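Local coordinates for Non-structural protein 3 (PDB 6LN0), which carries a macro domain and a papain-like peptidase domain, and so probably cleaves the viral polyprotein as part of the coronavirus replication machinery, at residues Lys222-Asn227 and Pro278-Leu283; Arg285-Gly290 and Arg294-Ile299. One frame throughout, in Å; residues are numbered along the deposited sequence.

Interaction 1 of 2, residues Lys222-Asn227 and Pro278-Leu283; sequences KELDLN and PAIDAL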
# COMPACT_ATOMS: atom_id res chain seq x y z
N LYS A 222 15.56 1.51 -0.86
CA LYS A 222 16.77 1.31 -1.65
C LYS A 222 18.03 1.67 -0.86
O LYS A 222 19.07 1.05 -1.07
CB LYS A 222 16.70 2.11 -2.97
CG LYS A 222 15.91 1.41 -4.10
CD LYS A 222 14.37 1.58 -3.92
CE LYS A 222 13.49 0.58 -4.69
NZ LYS A 222 13.53 -0.82 -4.12
N GLU A 223 17.95 2.62 0.06
CA GLU A 223 19.11 2.89 0.90
C GLU A 223 19.49 1.66 1.73
O GLU A 223 20.67 1.44 2.01
CB GLU A 223 18.85 4.08 1.80
CG GLU A 223 19.43 5.37 1.26
CD GLU A 223 19.69 6.40 2.35
OE1 GLU A 223 19.54 6.05 3.54
OE2 GLU A 223 20.04 7.55 2.02
N LEU A 224 18.49 0.86 2.10
CA LEU A 224 18.63 -0.33 2.93
C LEU A 224 18.75 -1.61 2.11
O LEU A 224 18.87 -2.68 2.71
CB LEU A 224 17.43 -0.45 3.88
CG LEU A 224 17.39 0.54 5.04
CD1 LEU A 224 16.21 0.27 5.97
CD2 LEU A 224 18.69 0.51 5.81
N ASP A 225 18.68 -1.51 0.78
CA ASP A 225 18.80 -2.66 -0.12
C ASP A 225 17.62 -3.62 0.02
O ASP A 225 17.79 -4.84 -0.04
CB ASP A 225 20.10 -3.42 0.09
CG ASP A 225 21.16 -3.03 -0.87
OD1 ASP A 225 20.91 -2.07 -1.64
OD2 ASP A 225 22.24 -3.68 -0.87
N LEU A 226 16.43 -3.09 0.23
CA LEU A 226 15.26 -3.94 0.35
C LEU A 226 14.26 -3.61 -0.74
O LEU A 226 14.08 -2.44 -1.09
CB LEU A 226 14.59 -3.78 1.72
CG LEU A 226 15.45 -3.72 2.97
CD1 LEU A 226 14.57 -3.44 4.18
CD2 LEU A 226 16.27 -5.00 3.17
N ASN A 227 13.61 -4.64 -1.29
CA ASN A 227 12.38 -4.39 -2.01
C ASN A 227 11.27 -4.08 -1.00
O ASN A 227 11.50 -4.01 0.21
CB ASN A 227 12.02 -5.57 -2.91
CG ASN A 227 11.77 -6.86 -2.15
OD1 ASN A 227 10.99 -6.92 -1.20
ND2 ASN A 227 12.40 -7.93 -2.63
N PRO A 278 27.70 3.94 4.87
CA PRO A 278 27.05 4.95 5.74
C PRO A 278 25.64 4.61 6.23
O PRO A 278 25.37 4.72 7.43
CB PRO A 278 27.07 6.19 4.84
CG PRO A 278 28.34 6.04 4.07
CD PRO A 278 28.43 4.58 3.76
N ALA A 279 24.74 4.22 5.34
CA ALA A 279 23.38 3.94 5.78
C ALA A 279 23.35 2.86 6.86
O ALA A 279 22.57 2.95 7.81
CB ALA A 279 22.50 3.55 4.60
N ILE A 280 24.19 1.84 6.73
CA ILE A 280 24.10 0.70 7.63
C ILE A 280 24.89 0.98 8.91
O ILE A 280 24.48 0.54 9.99
CB ILE A 280 24.55 -0.61 6.95
CG1 ILE A 280 23.71 -0.92 5.70
CG2 ILE A 280 24.47 -1.82 7.90
CD1 ILE A 280 22.14 -0.73 5.88
N ASP A 281 25.99 1.73 8.83
CA ASP A 281 26.73 2.07 10.04
C ASP A 281 25.87 2.89 10.99
O ASP A 281 26.08 2.84 12.21
CB ASP A 281 28.02 2.83 9.67
CG ASP A 281 29.01 2.94 10.84
OD1 ASP A 281 29.48 1.91 11.33
OD2 ASP A 281 29.32 4.07 11.26
N ALA A 282 24.88 3.61 10.45
CA ALA A 282 23.93 4.34 11.28
C ALA A 282 23.05 3.40 12.10
O ALA A 282 22.76 3.69 13.27
CB ALA A 282 23.06 5.26 10.41
N LEU A 283 22.58 2.30 11.51
CA LEU A 283 21.84 1.34 12.32
C LEU A 283 22.77 0.69 13.33
O LEU A 283 22.40 0.49 14.50
CB LEU A 283 21.18 0.29 11.43
CG LEU A 283 20.40 0.76 10.18
CD1 LEU A 283 19.62 -0.39 9.58
CD2 LEU A 283 19.47 1.92 10.50
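L224 carries the tight half of this contact, pushing a single methyl, CD2, against two side chains of helix 278-287. That methyl lies 3.7 Å from CD1 of I280, and the same CD2 is 4.0 Å from CD1 of L283, residues one helical turn apart. With CG of L224 beside the backbone N (chi1 -72°) and CD1 continuing the chain (chi2 -176°), it is the side branch, CD2, that turns to helix 278-287. All three side chains are buried, and the contact between them is purely apolar.

The other half lies toward solvent. CB of A279 points at the last turn of helix 215-223 and stops 3.8 Å from the backbone O of E223. Only the exposed E223 carboxylate is loose: it comes no nearer to the A279 methyl than 4.0 Å, OE1 to CB, a contact without polar pairing; the carbonyl O of E223 instead accepts a hydrogen bond from R277.

Just beyond, helix 215-223 ends in a Schellman motif, D225 taking positive phi (66°), and N227 caps the start of helix 228-237 through Q230 N. The contact therefore sets the corner between two successive helices against helix 278-287. Y234 of helix 228-237 packs on L224, while W298 of helix 293-302 touches I280 and L283 and donates NE1 to L224 O in a hydrogen bond.

Interaction 2 of 2, residues Arg285-Gly290 and Arg294-Ile299; sequences REYLNG and RFVAWI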
# COMPACT_ATOMS: atom_id res chain seq x y z
N ARG A 285 25.66 1.69 14.79
CA ARG A 285 26.04 2.47 15.96
C ARG A 285 24.86 2.63 16.93
O ARG A 285 25.08 2.78 18.13
CB ARG A 285 26.63 3.82 15.51
CG ARG A 285 28.06 3.64 14.96
CD ARG A 285 28.86 4.95 14.83
NE ARG A 285 28.17 5.96 14.04
CZ ARG A 285 28.77 6.96 13.39
NH1 ARG A 285 30.09 7.06 13.43
NH2 ARG A 285 28.06 7.84 12.70
N GLU A 286 23.61 2.53 16.46
CA GLU A 286 22.51 2.41 17.41
C GLU A 286 22.64 1.12 18.21
O GLU A 286 22.67 1.14 19.45
CB GLU A 286 21.16 2.46 16.70
CG GLU A 286 20.77 3.85 16.32
CD GLU A 286 19.42 3.93 15.60
OE1 GLU A 286 18.56 3.03 15.78
OE2 GLU A 286 19.22 4.92 14.87
N TYR A 287 22.69 -0.01 17.52
CA TYR A 287 22.83 -1.30 18.19
C TYR A 287 23.97 -1.28 19.21
O TYR A 287 23.80 -1.71 20.36
CB TYR A 287 23.05 -2.40 17.15
CG TYR A 287 23.41 -3.77 17.70
CD1 TYR A 287 24.72 -4.11 18.03
CD2 TYR A 287 22.44 -4.75 17.84
CE1 TYR A 287 25.04 -5.37 18.52
CE2 TYR A 287 22.76 -6.01 18.31
CZ TYR A 287 24.04 -6.31 18.65
OH TYR A 287 24.33 -7.56 19.13
N LEU A 288 25.14 -0.77 18.81
CA LEU A 288 26.28 -0.78 19.71
C LEU A 288 26.08 0.11 20.93
O LEU A 288 26.87 0.03 21.87
CB LEU A 288 27.55 -0.35 18.98
CG LEU A 288 28.27 -1.39 18.11
CD1 LEU A 288 29.58 -0.80 17.57
CD2 LEU A 288 28.52 -2.70 18.85
N ASN A 289 25.04 0.94 20.93
CA ASN A 289 24.75 1.83 22.05
C ASN A 289 23.49 1.45 22.81
O ASN A 289 23.12 2.17 23.75
CB ASN A 289 24.65 3.28 21.56
CG ASN A 289 26.01 3.88 21.26
OD1 ASN A 289 27.05 3.23 21.46
ND2 ASN A 289 26.02 5.11 20.77
N GLY A 290 22.81 0.37 22.44
CA GLY A 290 21.65 -0.10 23.17
C GLY A 290 20.33 -0.03 22.44
O GLY A 290 19.30 -0.37 23.04
N ARG A 294 16.48 -1.26 14.98
CA ARG A 294 16.52 -1.07 13.53
C ARG A 294 17.49 -2.05 12.88
O ARG A 294 17.14 -2.74 11.91
CB ARG A 294 16.88 0.39 13.22
CG ARG A 294 15.72 1.32 13.55
CD ARG A 294 16.11 2.78 13.61
NE ARG A 294 16.15 3.37 12.27
CZ ARG A 294 17.16 4.09 11.78
NH1 ARG A 294 18.22 4.35 12.52
NH2 ARG A 294 17.10 4.56 10.54
N PHE A 295 18.71 -2.16 13.44
CA PHE A 295 19.74 -3.02 12.87
C PHE A 295 19.27 -4.46 12.78
O PHE A 295 19.47 -5.12 11.75
CB PHE A 295 20.99 -2.91 13.73
CG PHE A 295 22.19 -3.60 13.17
CD1 PHE A 295 22.63 -3.34 11.88
CD2 PHE A 295 22.93 -4.48 13.95
CE1 PHE A 295 23.76 -3.95 11.37
CE2 PHE A 295 24.08 -5.10 13.45
CZ PHE A 295 24.49 -4.84 12.16
N VAL A 296 18.64 -4.97 13.83
CA VAL A 296 18.16 -6.34 13.84
C VAL A 296 17.02 -6.53 12.85
O VAL A 296 16.92 -7.56 12.17
CB VAL A 296 17.73 -6.75 15.26
CG1 VAL A 296 17.04 -8.07 15.23
CG2 VAL A 296 18.96 -6.83 16.18
N ALA A 297 16.10 -5.56 12.80
CA ALA A 297 15.00 -5.64 11.84
C ALA A 297 15.53 -5.64 10.41
O ALA A 297 15.07 -6.41 9.56
CB ALA A 297 14.03 -4.48 12.06
N TRP A 298 16.52 -4.81 10.14
CA TRP A 298 17.20 -4.88 8.85
C TRP A 298 17.77 -6.27 8.58
O TRP A 298 17.74 -6.75 7.44
CB TRP A 298 18.29 -3.82 8.79
CG TRP A 298 19.03 -3.82 7.50
CD1 TRP A 298 18.55 -3.42 6.26
CD2 TRP A 298 20.38 -4.24 7.29
NE1 TRP A 298 19.54 -3.57 5.31
CE2 TRP A 298 20.67 -4.06 5.92
CE3 TRP A 298 21.37 -4.73 8.13
CZ2 TRP A 298 21.91 -4.38 5.37
CZ3 TRP A 298 22.61 -5.04 7.59
CH2 TRP A 298 22.87 -4.87 6.23
N ILE A 299 18.29 -6.95 9.60
CA ILE A 299 18.86 -8.28 9.34
C ILE A 299 17.75 -9.24 8.95
O ILE A 299 17.89 -10.02 8.00
CB ILE A 299 19.64 -8.81 10.55
CG1 ILE A 299 20.69 -7.82 11.00
CG2 ILE A 299 20.26 -10.15 10.22
CD1 ILE A 299 21.98 -8.05 10.48
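Y287 and F295, whose CA atoms are 6.4 Å apart, form the hydrophobic centre of this contact between the end of helix 278-287 and the start of helix 293-302. Their rings make an offset edge-to-face pair, the edge of F295 directed at the face of Y287, with centroids 5.6 Å apart and planes at 63°. F295 leads with CD2, which lies 3.8 Å from CB of Y287 and equally near its CG, so the touching is concentrated at the root of the tyrosine. Both residues hold CG anti to the backbone N, which directs each ring away from its own backbone N. V296 adds a more distant contact, CG2 being 4.4 Å from CD2 of Y287. The far end of the tyrosine is anchored separately: its hydroxyl is hydrogen-bonded to the backbone O of M251.

E286 supplies the polar part. Its extended side chain meets R294 in a salt bridge, with OE2 2.6 Å from NH1 at the edge of the guanidinium. The hydrogen bond is weak, bent to 123° at the hydrogen, and the two planar groups are turned 32° from one another. OE1 does not pair with a second guanidinium nitrogen but rests 3.3 Å from CD of R294. This is thus a one-oxygen, one-nitrogen bridge in a partly exposed setting.

Helix 278-287 ends in a type I beta turn from Y287 to G290, closing in a Schellman motif with G290 at positive phi; a few residues on, helix 293-302 begins. The whole is a pair of consecutive helices joined by a short link and bridged by an aromatic pair and a salt bridge, in a helical part of the peptidase region that probably corresponds to the thumb of coronavirus papain-like proteases.

Both contacts are largely buried and share helix 278-287: interaction 1 uses its first turns, interaction 2 its end. They differ in reach along the chain, since interaction 1 joins segments some fifty residues apart, whereas interaction 2 joins two consecutive helices across a short link. Their chemistry follows suit. Interaction 1 pairs aliphatic methyl groups, with its one charged side chain at the solvent side; interaction 2 combines an aromatic pair with an ion pair beside it. With centres about 12 Å apart, the two meet through W298 and L283: the backbone O of L283 lies 3.8 Å from CB of F295, and the L283 side chain packs against R294, tying three helical elements together.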